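Local coordinates for protein membrane-bound protease PH1510 (Pyrococcus horikoshii, PDB 6M4B) that cleaves proteins preferentially near hydrophobic or aromatic residues, as a membrane-bound serine protease whose dimeric N-terminal protease domain carries the catalytic site, at residues A[103-108]-A[152-157]; A[131-136]-A[145-150]. The protein carries 1 engineered substitution. All coordinates share one frame; numbering follows the deposited sequence.

The two interactions meet at the helix 144-152, which packs on another helix in interaction 2 and leads through a short turn into the strand 156-157 of interaction 1. Interaction 2 is largely buried: apolar groups fill the gap between two helices and a single salt bridge lies at its margin. Interaction 1 is only partly buried, and main-chain hydrogen bonds, an aspartate and an arginine do most of its work in a loop that supplies substrate-binding residues. The centres are about 10 Å apart and the contacts touch directly: C106 N probably donates to F150 O (2.7 Å), while L155 O packs against F150 CD1 (3.3 Å). F150 thus belongs to both neighbourhoods.

Interaction 1: residues A[103-108]-A[152-157]; sequences IGACRP and TKDLSL
I103 and L157 form an antiparallel hydrogen-bonded pair, I103 N giving to L157 O at 3.0 Å and L157 N to I103 O at 2.8 Å. G104 and S156 follow as a non-hydrogen-bonded pair with CA atoms 4.4 Å apart. A105 N continues the pairing with a short bond to L155 O (2.6 Å). Glycine suits position 104 because its backbone angles (phi 111°, psi -151°) would jam a CB against the preceding carbonyl, and that CB would also run into L155 O. I103 and L157 place their side chains on one face of the sheet, where I103 CG2 lies 4.1 Å from L157 CB; branched aliphatic groups suit this buried side, and I103 also rests on T86 and A89 of helix 84-90.

Beyond the strands, D154 takes over the bridging. With positive phi just after helix 144-152, it carries its carboxylate to the opposite loop, CG lying anti to the backbone N (chi1 -150°). OD1 accepts R107 N at 3.1 Å on its anti side, out of the carboxylate plane, and also touches R107 CB. D154 thus grips the arginine's backbone and not its guanidinium, NE staying 4.8 Å from OD1. The two side chains cross at about a right angle. The arginine chain, bent at chi3, brings NH1 to T152 O (3.1 Å), well above that carbonyl's plane, while D154 N lies over one guanidinium face. This anchors R107 at the helix's C-terminal end, whose dipole would probably favour a positive group.

Strand 102-104 is the middle of a three-stranded mixed sheet, parallel to 80-82 and antiparallel to 156-157. A105, C106, R107 and P108 belong to the substrate-binding site, and C106 lies near A83, the engineered replacement of the nucleophile, so this loop probably lines the active site of the ClpP/crotonase-clan protease domain.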
loop_
_atom_site.group_PDB
_atom_site.type_symbol
_atom_site.label_atom_id
_atom_site.label_comp_id
_atom_site.label_asym_id
_atom_site.label_seq_id
_atom_site.Cartn_x
_atom_site.Cartn_y
_atom_site.Cartn_z
ATOM N N ILE A 103 -10.883 -18.357 -6.224
ATOM C CA ILE A 103 -10.034 -17.260 -5.684
ATOM C C ILE A 103 -9.015 -17.839 -4.698
ATOM O O ILE A 103 -9.300 -18.805 -4.005
ATOM C CB ILE A 103 -10.901 -16.134 -5.057
ATOM C CG1 ILE A 103 -10.047 -14.944 -4.633
ATOM C CG2 ILE A 103 -11.700 -16.652 -3.876
ATOM C CD1 ILE A 103 -10.865 -13.700 -4.396
ATOM N N GLY A 104 -7.837 -17.245 -4.628
ATOM C CA GLY A 104 -6.833 -17.706 -3.664
ATOM C C GLY A 104 -5.634 -18.385 -4.304
ATOM O O GLY A 104 -5.235 -18.043 -5.442
ATOM N N ALA A 105 -5.043 -19.306 -3.550
ATOM C CA ALA A 105 -3.782 -19.965 -3.927
ATOM C C ALA A 105 -2.696 -18.959 -4.132
ATOM O O ALA A 105 -2.282 -18.678 -5.289
ATOM C CB ALA A 105 -3.976 -20.851 -5.193
ATOM N N CYS A 106 -2.213 -18.376 -3.041
ATOM C CA CYS A 106 -1.168 -17.307 -3.154
ATOM C C CYS A 106 0.177 -17.643 -2.476
ATOM O O CYS A 106 0.921 -16.702 -2.091
ATOM C CB CYS A 106 -1.723 -16.007 -2.508
ATOM S SG CYS A 106 -3.381 -15.613 -3.030
ATOM N N ARG A 107 0.472 -18.923 -2.275
ATOM C CA ARG A 107 1.770 -19.303 -1.727
ATOM C C ARG A 107 2.828 -18.648 -2.600
ATOM O O ARG A 107 2.852 -18.908 -3.801
ATOM C CB ARG A 107 2.001 -20.807 -1.680
ATOM C CG ARG A 107 3.187 -21.113 -0.753
ATOM C CD ARG A 107 3.554 -22.591 -0.742
ATOM N NE ARG A 107 2.472 -23.507 -0.347
ATOM C CZ ARG A 107 1.962 -23.611 0.882
ATOM N NH1 ARG A 107 2.381 -22.820 1.867
ATOM N NH2 ARG A 107 0.996 -24.496 1.132
ATOM N N PRO A 108 3.643 -17.732 -2.023
ATOM C CA PRO A 108 4.639 -17.043 -2.867
ATOM C C PRO A 108 5.781 -18.003 -3.194
ATOM O O PRO A 108 6.382 -18.611 -2.281
ATOM C CB PRO A 108 5.092 -15.837 -2.018
ATOM C CG PRO A 108 4.707 -16.173 -0.626
ATOM C CD PRO A 108 3.723 -17.307 -0.615
ATOM N N THR A 152 -0.545 -19.375 3.518
ATOM C CA THR A 152 0.093 -20.382 4.369
ATOM C C THR A 152 -0.340 -21.819 4.020
ATOM O O THR A 152 0.406 -22.746 4.247
ATOM C CB THR A 152 -0.207 -20.155 5.836
ATOM O OG1 THR A 152 -1.632 -20.173 6.026
ATOM C CG2 THR A 152 0.430 -18.827 6.326
ATOM N N LYS A 153 -1.555 -21.981 3.493
ATOM C CA LYS A 153 -2.104 -23.268 3.083
ATOM C C LYS A 153 -2.275 -23.353 1.581
ATOM O O LYS A 153 -2.665 -24.374 1.064
ATOM C CB LYS A 153 -3.430 -23.482 3.812
ATOM C CG LYS A 153 -3.170 -23.764 5.264
ATOM C CD LYS A 153 -4.352 -23.906 6.202
ATOM C CE LYS A 153 -3.852 -23.752 7.643
ATOM N NZ LYS A 153 -4.544 -24.610 8.660
ATOM N N ASP A 154 -1.953 -22.298 0.853
ATOM C CA ASP A 154 -2.284 -22.232 -0.576
ATOM C C ASP A 154 -3.804 -22.439 -0.824
ATOM O O ASP A 154 -4.225 -22.934 -1.864
ATOM C CB ASP A 154 -1.420 -23.242 -1.372
ATOM C CG ASP A 154 -1.152 -22.781 -2.773
ATOM O OD1 ASP A 154 -1.031 -21.557 -2.987
ATOM O OD2 ASP A 154 -1.061 -23.625 -3.701
ATOM N N LEU A 155 -4.604 -22.041 0.159
ATOM C CA LEU A 155 -6.040 -22.177 0.106
ATOM C C LEU A 155 -6.618 -21.459 -1.127
ATOM O O LEU A 155 -6.209 -20.363 -1.488
ATOM C CB LEU A 155 -6.654 -21.637 1.373
ATOM C CG LEU A 155 -8.167 -21.805 1.528
ATOM C CD1 LEU A 155 -8.565 -23.264 1.636
ATOM C CD2 LEU A 155 -8.693 -21.007 2.733
ATOM N N SER A 156 -7.551 -22.157 -1.751
ATOM C CA SER A 156 -8.329 -21.736 -2.901
ATOM C C SER A 156 -9.788 -21.948 -2.509
ATOM O O SER A 156 -10.106 -22.957 -1.884
ATOM C CB SER A 156 -8.062 -22.666 -4.061
ATOM O OG SER A 156 -8.034 -21.924 -5.232
ATOM N N LEU A 157 -10.659 -21.022 -2.875
ATOM C CA LEU A 157 -12.077 -21.080 -2.508
ATOM C C LEU A 157 -12.941 -21.015 -3.738
ATOM O O LEU A 157 -12.563 -20.401 -4.715
ATOM C CB LEU A 157 -12.481 -19.945 -1.555
ATOM C CG LEU A 157 -11.825 -19.947 -0.157
ATOM C CD1 LEU A 157 -12.342 -18.763 0.648
ATOM C CD2 LEU A 157 -12.001 -21.265 0.626
#

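Interaction 2: residues A[131-136]-A[145-150]; sequences AYIKSL and TIAEEF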
loop_
_atom_site.group_PDB
_atom_site.type_symbol
_atom_site.label_atom_id
_atom_site.label_comp_id
_atom_site.label_asym_id
_atom_site.label_seq_id
_atom_site.Cartn_x
_atom_site.Cartn_y
_atom_site.Cartn_z
ATOM N N ALA A 131 1.706 -10.095 5.838
ATOM C CA ALA A 131 1.313 -8.811 6.392
ATOM C C ALA A 131 0.532 -7.985 5.341
ATOM O O ALA A 131 -0.480 -7.364 5.685
ATOM C CB ALA A 131 2.513 -8.040 6.892
ATOM N N TYR A 132 0.962 -8.007 4.080
ATOM C CA TYR A 132 0.286 -7.206 3.048
ATOM C C TYR A 132 -1.155 -7.708 2.733
ATOM O O TYR A 132 -2.118 -6.919 2.763
ATOM C CB TYR A 132 1.108 -7.172 1.813
ATOM C CG TYR A 132 0.580 -6.333 0.716
ATOM C CD1 TYR A 132 0.520 -4.957 0.842
ATOM C CD2 TYR A 132 0.181 -6.904 -0.493
ATOM C CE1 TYR A 132 0.036 -4.155 -0.163
ATOM C CE2 TYR A 132 -0.259 -6.110 -1.535
ATOM C CZ TYR A 132 -0.364 -4.764 -1.375
ATOM O OH TYR A 132 -0.810 -4.000 -2.411
ATOM N N ILE A 133 -1.308 -9.012 2.542
ATOM C CA ILE A 133 -2.611 -9.595 2.203
ATOM C C ILE A 133 -3.614 -9.442 3.360
ATOM O O ILE A 133 -4.773 -9.094 3.135
ATOM C CB ILE A 133 -2.514 -11.052 1.726
ATOM C CG1 ILE A 133 -3.678 -11.355 0.768
ATOM C CG2 ILE A 133 -2.463 -12.056 2.891
ATOM C CD1 ILE A 133 -3.629 -12.724 0.163
ATOM N N LYS A 134 -3.123 -9.547 4.586
ATOM C CA LYS A 134 -3.950 -9.341 5.757
ATOM C C LYS A 134 -4.410 -7.900 5.907
ATOM O O LYS A 134 -5.542 -7.639 6.308
ATOM C CB LYS A 134 -3.248 -9.799 7.019
ATOM C CG LYS A 134 -3.264 -11.305 7.206
ATOM C CD LYS A 134 -2.481 -11.742 8.427
ATOM C CE LYS A 134 -3.124 -11.342 9.754
ATOM N NZ LYS A 134 -3.502 -12.513 10.567
ATOM N N SER A 135 -3.554 -6.971 5.540
ATOM C CA SER A 135 -3.885 -5.595 5.573
ATOM C C SER A 135 -4.986 -5.262 4.549
ATOM O O SER A 135 -5.859 -4.500 4.890
ATOM C CB SER A 135 -2.657 -4.730 5.310
ATOM O OG SER A 135 -2.235 -4.703 3.956
ATOM N N LEU A 136 -4.922 -5.820 3.327
ATOM C CA LEU A 136 -5.965 -5.598 2.345
ATOM C C LEU A 136 -7.307 -6.155 2.872
ATOM O O LEU A 136 -8.313 -5.466 2.793
ATOM C CB LEU A 136 -5.608 -6.201 0.989
ATOM C CG LEU A 136 -4.297 -5.724 0.336
ATOM C CD1 LEU A 136 -4.159 -6.403 -0.995
ATOM C CD2 LEU A 136 -4.326 -4.216 0.180
ATOM N N THR A 145 -7.964 -13.927 8.445
ATOM C CA THR A 145 -7.542 -15.284 8.722
ATOM C C THR A 145 -7.530 -16.100 7.437
ATOM O O THR A 145 -6.508 -16.720 7.089
ATOM C CB THR A 145 -8.487 -15.925 9.745
ATOM O OG1 THR A 145 -8.406 -15.200 10.957
ATOM C CG2 THR A 145 -8.169 -17.396 10.010
ATOM N N ILE A 146 -8.639 -16.054 6.691
ATOM C CA ILE A 146 -8.720 -16.746 5.398
ATOM C C ILE A 146 -7.721 -16.180 4.431
ATOM O O ILE A 146 -7.062 -16.947 3.726
ATOM C CB ILE A 146 -10.132 -16.667 4.752
ATOM C CG1 ILE A 146 -11.105 -17.533 5.560
ATOM C CG2 ILE A 146 -10.115 -17.128 3.292
ATOM C CD1 ILE A 146 -10.842 -19.028 5.510
ATOM N N ALA A 147 -7.596 -14.862 4.393
ATOM C CA ALA A 147 -6.618 -14.235 3.484
ATOM C C ALA A 147 -5.201 -14.759 3.747
ATOM O O ALA A 147 -4.456 -15.044 2.816
ATOM C CB ALA A 147 -6.653 -12.712 3.583
ATOM N N GLU A 148 -4.841 -14.870 5.016
ATOM C CA GLU A 148 -3.535 -15.430 5.410
ATOM C C GLU A 148 -3.420 -16.875 4.909
ATOM O O GLU A 148 -2.437 -17.234 4.287
ATOM C CB GLU A 148 -3.341 -15.375 6.933
ATOM C CG GLU A 148 -1.994 -15.953 7.361
ATOM C CD GLU A 148 -1.660 -15.802 8.853
ATOM O OE1 GLU A 148 -0.736 -16.484 9.299
ATOM O OE2 GLU A 148 -2.303 -15.065 9.598
ATOM N N GLU A 149 -4.473 -17.664 5.081
ATOM C CA GLU A 149 -4.443 -19.029 4.571
ATOM C C GLU A 149 -4.290 -19.170 3.082
ATOM O O GLU A 149 -3.745 -20.181 2.627
ATOM C CB GLU A 149 -5.615 -19.836 5.073
ATOM C CG GLU A 149 -5.685 -19.900 6.612
ATOM C CD GLU A 149 -6.889 -20.671 7.106
ATOM O OE1 GLU A 149 -7.575 -21.278 6.286
ATOM O OE2 GLU A 149 -7.122 -20.721 8.310
ATOM N N PHE A 150 -4.722 -18.193 2.292
ATOM C CA PHE A 150 -4.423 -18.272 0.881
ATOM C C PHE A 150 -2.915 -18.469 0.657
ATOM O O PHE A 150 -2.509 -18.971 -0.391
ATOM C CB PHE A 150 -4.828 -17.000 0.096
ATOM C CG PHE A 150 -6.310 -16.703 0.034
ATOM C CD1 PHE A 150 -7.274 -17.704 0.117
ATOM C CD2 PHE A 150 -6.743 -15.365 -0.097
ATOM C CE1 PHE A 150 -8.623 -17.414 0.038
ATOM C CE2 PHE A 150 -8.099 -15.060 -0.186
ATOM C CZ PHE A 150 -9.043 -16.091 -0.144
#
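K134 and E148 meet through a salt bridge, K134 NZ donating to E148 OE2 at 3.0 Å and approaching nearly along the C-O axis of that oxygen. The lysine gets there by bending at chi3 and chi4, whereas E148 sets CG anti to its N (chi1 180°) and runs on extended beyond it. Their chains cross obliquely, and K134 CD packs 4.0 Å from E148 CB, so the aliphatic part of the lysine adds apolar contact beneath the charged pair. Were K134 an alanine, E148 OE2 would probably lose its cationic mate and E148 CB the aliphatic chain lying against it.

Beside the charged pair the gap is apolar. I133 brings CG2 to 3.6 Å from A147 O and to 4.3 Å from A147 CB, while CD1 approaches the edge of the F150 ring at CD2 (4.1 Å). The beta-branched isoleucine thus spreads two methyl groups over the neighbouring helix, and the small A147 suits the point where the backbones come nearest, K134 CA to A147 CA 6.0 Å. The two segments form an antiparallel helical hairpin, their axes 8.4 Å apart at closest approach and their directions 146° apart, joined by a short connection in the NfeD-type protease domain. Helix 84-90 covers another part of I133 through Y87 and L90.

Main-chain groups are satisfied largely within each helix: S135 N bonds to A131 O, E149 N to T145 O, and F150 N to I146 O. Y132 O accepts twice, from L136 N and, in a short bond, from S135 OG, the buried hydroxyl folding back on its own helix. The same S135 packs on S135 of the second subunit. At the start of helix 144-152, I146 N is held by N143 OD1, while toward the far end E149 O probably takes the backbone N of L155.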